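Side-chain contacts in salt-tolerant glutaminase (Micrococcus luteus, PDB 3AGD), which probably catalyses the hydrolysis of L-glutamine to L-glutamate and ammonium: residues L123-G126 and P127-R131; E94-E98 and L99-A103; V320-G324 and D325-L329; R430-A434 and D435-V439. One frame throughout, in Å; residues are numbered along the deposited sequence.

Contact 1: L123-G126 and P127-R131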
loop_
_atom_site.group_PDB
_atom_site.type_symbol
_atom_site.label_atom_id
_atom_site.label_comp_id
_atom_site.label_asym_id
_atom_site.label_seq_id
_atom_site.Cartn_x
_atom_site.Cartn_y
_atom_site.Cartn_z
ATOM N N LEU A 123 9.319 -27.438 -0.697
ATOM C CA LEU A 123 10.544 -26.642 -0.808
ATOM C C LEU A 123 11.148 -26.216 0.522
ATOM O O LEU A 123 12.309 -25.821 0.582
ATOM C CB LEU A 123 10.266 -25.360 -1.601
ATOM C CG LEU A 123 9.926 -25.409 -3.090
ATOM C CD1 LEU A 123 9.144 -24.149 -3.473
ATOM C CD2 LEU A 123 11.204 -25.538 -3.907
ATOM N N LEU A 124 10.348 -26.296 1.579
ATOM C CA LEU A 124 10.722 -25.843 2.915
ATOM C C LEU A 124 12.150 -25.741 3.461
ATOM O O LEU A 124 12.568 -24.651 3.838
ATOM C CB LEU A 124 9.841 -26.549 3.950
ATOM C CG LEU A 124 8.495 -25.820 4.018
ATOM C CD1 LEU A 124 7.597 -26.435 5.069
ATOM C CD2 LEU A 124 8.756 -24.342 4.321
ATOM N N VAL A 125 12.908 -26.824 3.525
ATOM C CA VAL A 125 14.253 -26.730 4.096
ATOM C C VAL A 125 15.384 -26.763 3.074
ATOM O O VAL A 125 16.317 -25.962 3.138
ATOM C CB VAL A 125 14.472 -27.860 5.129
ATOM C CG1 VAL A 125 15.894 -27.827 5.668
ATOM C CG2 VAL A 125 13.478 -27.708 6.261
ATOM N N GLY A 126 15.294 -27.696 2.139
ATOM C CA GLY A 126 16.316 -27.837 1.123
ATOM C C GLY A 126 15.951 -28.987 0.204
ATOM O O GLY A 126 14.940 -29.654 0.428
ATOM N N PRO A 127 16.761 -29.255 -0.828
ATOM C CA PRO A 127 16.537 -30.327 -1.802
ATOM C C PRO A 127 16.413 -31.723 -1.209
ATOM O O PRO A 127 15.586 -32.519 -1.655
ATOM C CB PRO A 127 17.761 -30.231 -2.715
ATOM C CG PRO A 127 18.183 -28.801 -2.589
ATOM C CD PRO A 127 18.012 -28.538 -1.124
ATOM N N GLU A 128 17.238 -32.015 -0.209
ATOM C CA GLU A 128 17.254 -33.341 0.402
ATOM C C GLU A 128 16.663 -33.445 1.802
ATOM O O GLU A 128 16.901 -34.433 2.490
ATOM C CB GLU A 128 18.696 -33.859 0.447
ATOM C CG GLU A 128 19.469 -33.695 -0.857
ATOM C CD GLU A 128 18.914 -34.545 -1.984
ATOM O OE1 GLU A 128 19.401 -34.409 -3.126
ATOM O OE2 GLU A 128 17.995 -35.353 -1.728
ATOM N N ALA A 129 15.896 -32.449 2.234
ATOM C CA ALA A 129 15.328 -32.497 3.576
ATOM C C ALA A 129 14.322 -33.624 3.737
ATOM O O ALA A 129 13.693 -34.053 2.771
ATOM C CB ALA A 129 14.674 -31.162 3.925
ATOM N N SER A 130 14.172 -34.099 4.967
ATOM C CA SER A 130 13.234 -35.176 5.253
ATOM C C SER A 130 11.858 -34.617 5.597
ATOM O O SER A 130 11.704 -33.424 5.871
ATOM C CB SER A 130 13.731 -36.022 6.426
ATOM O OG SER A 130 13.734 -35.261 7.624
ATOM N N ARG A 131 10.863 -35.497 5.577
ATOM C CA ARG A 131 9.488 -35.140 5.900
ATOM C C ARG A 131 9.431 -34.470 7.274
ATOM O O ARG A 131 8.795 -33.426 7.441
ATOM C CB ARG A 131 8.629 -36.405 5.892
ATOM C CG ARG A 131 7.214 -36.242 6.411
ATOM C CD ARG A 131 6.566 -37.611 6.546
ATOM N NE ARG A 131 7.382 -38.510 7.364
ATOM C CZ ARG A 131 7.164 -39.818 7.485
ATOM N NH1 ARG A 131 6.154 -40.386 6.840
ATOM N NH2 ARG A 131 7.953 -40.561 8.252
#

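Contact 2: E94-E98 and L99-A103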
loop_
_atom_site.group_PDB
_atom_site.type_symbol
_atom_site.label_atom_id
_atom_site.label_comp_id
_atom_site.label_asym_id
_atom_site.label_seq_id
_atom_site.Cartn_x
_atom_site.Cartn_y
_atom_site.Cartn_z
ATOM N N GLU A 94 -9.313 -21.435 -5.895
ATOM C CA GLU A 94 -8.936 -22.810 -5.569
ATOM C C GLU A 94 -9.223 -23.841 -6.667
ATOM O O GLU A 94 -8.539 -24.861 -6.751
ATOM C CB GLU A 94 -9.608 -23.222 -4.253
ATOM C CG GLU A 94 -9.195 -24.586 -3.706
ATOM C CD GLU A 94 -7.687 -24.768 -3.629
ATOM O OE1 GLU A 94 -6.987 -23.844 -3.165
ATOM O OE2 GLU A 94 -7.202 -25.847 -4.022
ATOM N N ALA A 95 -10.218 -23.577 -7.511
ATOM C CA ALA A 95 -10.567 -24.495 -8.600
ATOM C C ALA A 95 -9.312 -24.841 -9.399
ATOM O O ALA A 95 -8.602 -23.944 -9.862
ATOM C CB ALA A 95 -11.611 -23.853 -9.517
ATOM N N PHE A 96 -9.039 -26.134 -9.564
ATOM C CA PHE A 96 -7.843 -26.555 -10.285
ATOM C C PHE A 96 -8.045 -26.883 -11.756
ATOM O O PHE A 96 -8.934 -27.650 -12.118
ATOM C CB PHE A 96 -7.203 -27.774 -9.614
ATOM C CG PHE A 96 -5.906 -28.199 -10.256
ATOM C CD1 PHE A 96 -4.758 -27.425 -10.112
ATOM C CD2 PHE A 96 -5.842 -29.348 -11.038
ATOM C CE1 PHE A 96 -3.562 -27.787 -10.739
ATOM C CE2 PHE A 96 -4.652 -29.723 -11.672
ATOM C CZ PHE A 96 -3.510 -28.939 -11.524
ATOM N N ASN A 97 -7.198 -26.300 -12.595
ATOM C CA ASN A 97 -7.232 -26.546 -14.027
ATOM C C ASN A 97 -5.825 -26.990 -14.409
ATOM O O ASN A 97 -4.858 -26.260 -14.181
ATOM C CB ASN A 97 -7.596 -25.275 -14.795
ATOM C CG ASN A 97 -7.817 -25.537 -16.274
ATOM O OD1 ASN A 97 -7.034 -26.237 -16.914
ATOM N ND2 ASN A 97 -8.885 -24.971 -16.825
ATOM N N GLU A 98 -5.714 -28.187 -14.976
ATOM C CA GLU A 98 -4.426 -28.750 -15.381
ATOM C C GLU A 98 -3.623 -27.813 -16.284
ATOM O O GLU A 98 -2.394 -27.821 -16.262
ATOM C CB GLU A 98 -4.644 -30.085 -16.104
ATOM C CG GLU A 98 -3.366 -30.854 -16.389
ATOM C CD GLU A 98 -3.614 -32.148 -17.141
ATOM O OE1 GLU A 98 -4.769 -32.615 -17.159
ATOM O OE2 GLU A 98 -2.652 -32.705 -17.704
ATOM N N LEU A 99 -4.324 -27.014 -17.081
ATOM C CA LEU A 99 -3.687 -26.074 -17.999
ATOM C C LEU A 99 -2.669 -25.162 -17.318
ATOM O O LEU A 99 -1.667 -24.790 -17.917
ATOM C CB LEU A 99 -4.751 -25.211 -18.683
ATOM C CG LEU A 99 -5.756 -25.926 -19.592
ATOM C CD1 LEU A 99 -6.821 -24.939 -20.054
ATOM C CD2 LEU A 99 -5.034 -26.529 -20.790
ATOM N N SER A 100 -2.929 -24.803 -16.066
ATOM C CA SER A 100 -2.034 -23.923 -15.321
ATOM C C SER A 100 -0.614 -24.473 -15.230
ATOM O O SER A 100 0.351 -23.709 -15.162
ATOM C CB SER A 100 -2.584 -23.683 -13.909
ATOM O OG SER A 100 -2.563 -24.873 -13.132
ATOM N N LEU A 101 -0.490 -25.798 -15.237
ATOM C CA LEU A 101 0.815 -26.455 -15.145
ATOM C C LEU A 101 1.414 -26.741 -16.517
ATOM O O LEU A 101 2.623 -26.934 -16.646
ATOM C CB LEU A 101 0.688 -27.781 -14.394
ATOM C CG LEU A 101 0.033 -27.755 -13.017
ATOM C CD1 LEU A 101 -0.071 -29.176 -12.492
ATOM C CD2 LEU A 101 0.844 -26.870 -12.074
ATOM N N GLU A 102 0.561 -26.783 -17.536
ATOM C CA GLU A 102 1.014 -27.060 -18.892
ATOM C C GLU A 102 1.769 -25.892 -19.501
ATOM O O GLU A 102 2.164 -25.947 -20.661
ATOM C CB GLU A 102 -0.169 -27.427 -19.791
ATOM C CG GLU A 102 -0.921 -28.676 -19.351
ATOM C CD GLU A 102 -1.940 -29.133 -20.378
ATOM O OE1 GLU A 102 -2.807 -28.320 -20.762
ATOM O OE2 GLU A 102 -1.876 -30.308 -20.800
ATOM N N ALA A 103 1.963 -24.833 -18.723
ATOM C CA ALA A 103 2.694 -23.669 -19.208
ATOM C C ALA A 103 4.164 -24.037 -19.319
ATOM O O ALA A 103 4.563 -25.151 -18.975
ATOM C CB ALA A 103 2.524 -22.498 -18.258
HETATM O O HOH W 1 -3.283 -33.367 -20.621
#

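Contact 3: V320-G324 and D325-L329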
loop_
_atom_site.group_PDB
_atom_site.type_symbol
_atom_site.label_atom_id
_atom_site.label_comp_id
_atom_site.label_asym_id
_atom_site.label_seq_id
_atom_site.Cartn_x
_atom_site.Cartn_y
_atom_site.Cartn_z
ATOM N N VAL A 320 14.013 22.793 11.309
ATOM C CA VAL A 320 15.201 23.407 10.728
ATOM C C VAL A 320 15.268 24.802 11.327
ATOM O O VAL A 320 14.425 25.649 11.036
ATOM C CB VAL A 320 15.096 23.536 9.197
ATOM C CG1 VAL A 320 16.436 23.985 8.623
ATOM C CG2 VAL A 320 14.668 22.211 8.590
ATOM N N GLU A 321 16.257 25.035 12.179
ATOM C CA GLU A 321 16.397 26.330 12.825
ATOM C C GLU A 321 17.741 26.944 12.470
ATOM O O GLU A 321 18.649 26.243 12.027
ATOM C CB GLU A 321 16.245 26.158 14.338
ATOM C CG GLU A 321 15.029 25.309 14.684
ATOM C CD GLU A 321 14.732 25.238 16.167
ATOM O OE1 GLU A 321 15.676 25.092 16.970
ATOM O OE2 GLU A 321 13.537 25.311 16.525
ATOM N N ARG A 322 17.874 28.250 12.655
ATOM C CA ARG A 322 19.124 28.905 12.307
ATOM C C ARG A 322 19.692 29.826 13.368
ATOM O O ARG A 322 18.953 30.554 14.025
ATOM C CB ARG A 322 18.944 29.706 11.018
ATOM C CG ARG A 322 20.215 30.406 10.573
ATOM C CD ARG A 322 20.109 30.938 9.157
ATOM N NE ARG A 322 21.354 31.571 8.737
ATOM C CZ ARG A 322 21.589 32.033 7.514
ATOM N NH1 ARG A 322 22.758 32.596 7.235
ATOM N NH2 ARG A 322 20.662 31.924 6.568
ATOM N N GLU A 323 21.006 29.785 13.553
ATOM C CA GLU A 323 21.642 30.697 14.498
ATOM C C GLU A 323 22.830 31.315 13.805
ATOM O O GLU A 323 23.937 30.772 13.814
ATOM C CB GLU A 323 22.093 30.000 15.777
ATOM C CG GLU A 323 20.954 29.408 16.558
ATOM C CD GLU A 323 21.371 28.922 17.928
ATOM O OE1 GLU A 323 22.558 28.574 18.113
ATOM O OE2 GLU A 323 20.500 28.877 18.821
ATOM N N GLY A 324 22.566 32.460 13.186
ATOM C CA GLY A 324 23.590 33.182 12.470
ATOM C C GLY A 324 24.136 32.399 11.297
ATOM O O GLY A 324 23.477 32.235 10.275
ATOM N N ASP A 325 25.350 31.898 11.457
ATOM C CA ASP A 325 26.017 31.148 10.404
ATOM C C ASP A 325 25.733 29.651 10.421
ATOM O O ASP A 325 26.183 28.926 9.529
ATOM C CB ASP A 325 27.516 31.354 10.513
ATOM C CG ASP A 325 28.035 31.016 11.892
ATOM O OD1 ASP A 325 27.872 31.849 12.811
ATOM O OD2 ASP A 325 28.586 29.906 12.063
ATOM N N ARG A 326 25.024 29.161 11.430
ATOM C CA ARG A 326 24.755 27.734 11.432
ATOM C C ARG A 326 23.291 27.351 11.499
ATOM O O ARG A 326 22.467 28.031 12.109
ATOM C CB ARG A 326 25.537 27.018 12.537
ATOM C CG ARG A 326 25.050 27.203 13.956
ATOM C CD ARG A 326 25.766 26.182 14.840
ATOM N NE ARG A 326 27.199 26.151 14.545
ATOM C CZ ARG A 326 28.025 25.173 14.905
ATOM N NH1 ARG A 326 29.313 25.243 14.585
ATOM N NH2 ARG A 326 27.565 24.122 15.576
ATOM N N VAL A 327 22.993 26.237 10.847
ATOM C CA VAL A 327 21.653 25.701 10.770
ATOM C C VAL A 327 21.580 24.356 11.495
ATOM O O VAL A 327 22.497 23.540 11.401
ATOM C CB VAL A 327 21.259 25.527 9.287
ATOM C CG1 VAL A 327 19.966 24.745 9.165
ATOM C CG2 VAL A 327 21.122 26.901 8.633
ATOM N N PHE A 328 20.501 24.141 12.239
ATOM C CA PHE A 328 20.311 22.883 12.952
ATOM C C PHE A 328 19.163 22.173 12.263
ATOM O O PHE A 328 18.028 22.652 12.261
ATOM C CB PHE A 328 19.971 23.129 14.424
ATOM C CG PHE A 328 20.955 24.012 15.123
ATOM C CD1 PHE A 328 21.052 25.359 14.788
ATOM C CD2 PHE A 328 21.833 23.490 16.063
ATOM C CE1 PHE A 328 22.009 26.175 15.376
ATOM C CE2 PHE A 328 22.799 24.298 16.661
ATOM C CZ PHE A 328 22.888 25.644 16.314
ATOM N N LEU A 329 19.474 21.038 11.657
ATOM C CA LEU A 329 18.482 20.260 10.940
ATOM C C LEU A 329 18.291 18.931 11.672
ATOM O O LEU A 329 19.161 18.062 11.626
ATOM C CB LEU A 329 18.981 20.018 9.515
ATOM C CG LEU A 329 18.012 19.639 8.393
ATOM C CD1 LEU A 329 18.841 19.211 7.191
ATOM C CD2 LEU A 329 17.095 18.512 8.810
#

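Contact 4: R430-A434 and D435-V439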
loop_
_atom_site.group_PDB
_atom_site.type_symbol
_atom_site.label_atom_id
_atom_site.label_comp_id
_atom_site.label_asym_id
_atom_site.label_seq_id
_atom_site.Cartn_x
_atom_site.Cartn_y
_atom_site.Cartn_z
ATOM N N ARG A 430 27.499 15.112 1.081
ATOM C CA ARG A 430 28.712 15.323 0.299
ATOM C C ARG A 430 28.597 16.595 -0.526
ATOM O O ARG A 430 29.545 17.369 -0.619
ATOM C CB ARG A 430 28.972 14.131 -0.630
ATOM C CG ARG A 430 29.525 12.905 0.089
ATOM C CD ARG A 430 29.643 11.686 -0.825
ATOM N NE ARG A 430 28.338 11.272 -1.337
ATOM C CZ ARG A 430 28.028 10.032 -1.695
ATOM N NH1 ARG A 430 28.929 9.067 -1.601
ATOM N NH2 ARG A 430 26.811 9.756 -2.145
ATOM N N ARG A 431 27.426 16.804 -1.118
ATOM C CA ARG A 431 27.180 17.976 -1.943
ATOM C C ARG A 431 27.175 19.255 -1.115
ATOM O O ARG A 431 27.692 20.283 -1.554
ATOM C CB ARG A 431 25.861 17.807 -2.702
ATOM C CG ARG A 431 25.906 16.624 -3.664
ATOM C CD ARG A 431 24.653 16.465 -4.505
ATOM N NE ARG A 431 24.859 15.408 -5.493
ATOM C CZ ARG A 431 24.135 15.249 -6.596
ATOM N NH1 ARG A 431 23.137 16.080 -6.865
ATOM N NH2 ARG A 431 24.433 14.273 -7.446
ATOM N N LEU A 432 26.594 19.195 0.080
ATOM C CA LEU A 432 26.569 20.356 0.961
ATOM C C LEU A 432 28.017 20.748 1.223
ATOM O O LEU A 432 28.379 21.926 1.155
ATOM C CB LEU A 432 25.902 20.016 2.295
ATOM C CG LEU A 432 24.498 20.557 2.557
ATOM C CD1 LEU A 432 24.055 20.159 3.957
ATOM C CD2 LEU A 432 24.498 22.068 2.407
ATOM N N GLN A 433 28.836 19.741 1.520
ATOM C CA GLN A 433 30.248 19.948 1.794
ATOM C C GLN A 433 30.952 20.522 0.573
ATOM O O GLN A 433 31.828 21.374 0.703
ATOM C CB GLN A 433 30.900 18.628 2.212
ATOM C CG GLN A 433 30.334 18.069 3.500
ATOM C CD GLN A 433 30.953 16.739 3.884
ATOM O OE1 GLN A 433 30.950 15.789 3.098
ATOM N NE2 GLN A 433 31.481 16.661 5.103
ATOM N N ALA A 434 30.561 20.065 -0.612
ATOM C CA ALA A 434 31.165 20.559 -1.843
ATOM C C ALA A 434 30.871 22.050 -2.003
ATOM O O ALA A 434 31.576 22.750 -2.729
ATOM C CB ALA A 434 30.635 19.782 -3.045
ATOM N N ASP A 435 29.821 22.527 -1.336
ATOM C CA ASP A 435 29.469 23.944 -1.387
ATOM C C ASP A 435 30.339 24.690 -0.379
ATOM O O ASP A 435 30.281 25.917 -0.276
ATOM C CB ASP A 435 28.000 24.173 -1.021
ATOM C CG ASP A 435 27.055 23.928 -2.180
ATOM O OD1 ASP A 435 27.511 23.871 -3.340
ATOM O OD2 ASP A 435 25.839 23.814 -1.925
ATOM N N GLY A 436 31.134 23.937 0.373
ATOM C CA GLY A 436 32.001 24.543 1.364
ATOM C C GLY A 436 31.311 24.709 2.703
ATOM O O GLY A 436 31.788 25.449 3.572
ATOM N N VAL A 437 30.178 24.033 2.872
ATOM C CA VAL A 437 29.441 24.105 4.128
ATOM C C VAL A 437 29.930 22.999 5.052
ATOM O O VAL A 437 30.148 21.868 4.620
ATOM C CB VAL A 437 27.918 23.926 3.930
ATOM C CG1 VAL A 437 27.214 23.887 5.295
ATOM C CG2 VAL A 437 27.369 25.061 3.080
ATOM N N ARG A 438 30.110 23.331 6.323
ATOM C CA ARG A 438 30.563 22.344 7.284
ATOM C C ARG A 438 29.379 21.541 7.796
ATOM O O ARG A 438 28.375 22.102 8.238
ATOM C CB ARG A 438 31.263 23.017 8.463
ATOM C CG ARG A 438 31.440 22.086 9.635
ATOM C CD ARG A 438 32.128 22.737 10.817
ATOM N NE ARG A 438 32.256 21.759 11.891
ATOM C CZ ARG A 438 33.085 21.872 12.919
ATOM N NH1 ARG A 438 33.870 22.934 13.023
ATOM N NH2 ARG A 438 33.151 20.907 13.826
ATOM N N VAL A 439 29.502 20.224 7.747
ATOM C CA VAL A 439 28.433 19.364 8.216
ATOM C C VAL A 439 28.893 18.474 9.358
ATOM O O VAL A 439 29.815 17.680 9.202
ATOM C CB VAL A 439 27.916 18.454 7.089
ATOM C CG1 VAL A 439 26.735 17.640 7.587
ATOM C CG2 VAL A 439 27.533 19.286 5.882
HETATM O O HOH W 2 32.517 19.009 6.756
#

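Contact 1: L123-G126 and P127-R131
V125, just before a type I beta turn that runs from G126 to A129, meets A129 at the turn's end, within the loop between helix 114-123 and helix 131-146. The apolar touch is small: V125 CB lies 3.5 Å from A129 CB. V125 CG1 stands 4.0 Å from the same methyl; it is anti to the backbone N (chi1 177°), which swings this branch to the carbonyl side of its residue.

The closing bond of the turn is weak. A129 N donates to G126 O at 3.5 Å, long although nearly straight at 170°. A129 CB comes to 3.8 Å from G126 O as well, so A129 meets the preceding residues through both its methyl and its amide. P127 and E128 fill the two central positions. The ring of P127 fixes the backbone phi of the first of them near the value a type I turn needs, and P127 CD lies 2.9 Å from G126 CA, as a trans Gly-Pro peptide requires.

Farther out, R134 of helix 131-146 gives G126 O a second donor through NH1 and packs against both L124 and A129, while V125 rests on R137. L124 and P127 also reach helix 67-78, at A73 and R78, so the turn is tied to two helices. Beyond A129 the chain enters helix 131-146 through S130 at the N-cap: its OG caps a backbone N in the first helical turn, and its own N-H goes to E133 OE2.

Contact 2: E94-E98 and L99-A103
N97 and S100 are joined by two hydrogen bonds to one acceptor. S100 N reaches N97 O at 3.1 Å from above the carbonyl plane, and S100 OG donates to the same oxygen at 2.9 Å, nearly along the C=O axis. With chi1 at 67°, S100 OG sits between its backbone N and carbonyl carbon, swung back over the turn. The N97 side chain adds an Asx turn: its OD1 takes L99 N at 2.8 Å, the amide tilted 18° from the carbonyl plane. One step on, L101 N bonds to E98 O at 3.0 Å, so the chain winds through a short helical turn in the long loop between helix 80-84 and helix 114-123.

Apolar contact comes from F96, whose CZ meets L101 CD1 at 3.6 Å with the methyl in the plane of the ring, at its edge. Both side chains also pack on M173 of helix 165-176. The F96 side chain lies about 8 Å from that of N114, a glutamate-binding residue.

Among the charges, E98 OE2 and E102 OE2 stand 4.0 Å apart. E98 OE2 is bonded to Y177 OH and also accepts from a water at 3.1 Å that donates weakly to E102 OE2; these partners probably ease the repulsion.

Contact 3: V320-G324 and D325-L329
A beta hairpin with a two-residue loop pairs E321 with F328 and E323 with R326 as antiparallel hydrogen-bonded pairs. E323 N bonds to R326 O at 2.7 Å, almost straight, and R326 N returns the bond to E323 O at 3.1 Å from above the carbonyl plane. G324 and D325 form the corner of a type II' turn; G324 has phi 63°, a positive angle that glycine takes most readily.

Next to the corner R322 reaches along its own strand. Its chain is extended from CG to NE, and NE donates to G324 O at 2.7 Å with the acceptor in the guanidinium plane; NH1 adds a weak bond to that oxygen. G402 O and A394 O take the outer nitrogens.

These strands belong to the mixed sheet of the STAS-like domain, where strand 326-332 runs parallel to strand 406-417. On one face F328 slants diagonally toward E323: F328 CE1 lies 3.6 Å from E323 CG, and F328 CZ 3.5 Å from E323 OE1, with carboxylate and ring planes 75° apart. On the other face V320 CG1 meets V327 CG1 at 3.7 Å, while the R322 side chain crosses V327 at a slant, its CG 4.1 Å from V327 CG2.

Contact 4: R430-A434 and D435-V439
L432 and V437 join through both backbone and side chain at a Schellman motif, which ends helix 419-434 and turns the chain into strand 438-442, within the beta-alpha-beta unit of strand 406-417, helix 419-434 and strand 438-442. Among the backbone bonds, V437 N reaches back to L432 O at 3.3 Å and G436 N to Q433 O at 2.7 Å; this pair, with G436 at a positive phi of 88°, defines the motif. L432 O is gripped twice, for D435 N also donates to it, at 2.9 Å, from the opposite face of the carbonyl plane.

The apolar contacts lie on the side of the helix that faces the strand. L432 CD2 comes to 4.2 Å from V437 CB, the hydrophobic touch that commonly accompanies a Schellman motif. With V439 CG1 anti to the backbone N (chi1 -176°), CG2 is left beside that N and is the branch that meets the helix: V439 CG2 lies against two residues of the last helical turn, L432 CB at 4.0 Å and Q433 CG at 3.9 Å, the valine crossing both side chains at about a right angle.

D435 and R431 reach the second subunit. D435 OD2 bonds to M1 N of the second subunit and to T352 OG1 of its own chain; R431 has E427 in its own helix and D7 of the second subunit as salt-bridge partners. A water also spans helix and strand: Q433 NE2 donates to it at 3.1 Å, and V439 N does so weakly.

Following the chain, contact 2 comes first, then contact 1, contact 3 and contact 4. Each folds a continuous run back on itself, so none nests in or crosses another. Contacts 2 and 1, with centres about 25 Å apart, shape loops of the glutaminase domain: residues 94-103 lead on toward helix 114-123, and the loop of contact 1 joins that helix to helix 131-146. The chain then passes to the other end of the molecule, where contact 3 closes the hairpin 317-332 and contact 4 links helix 419-434 to strand 438-442. These two reach the same mixed sheet; their nearest atoms are about 5 Å apart without touching.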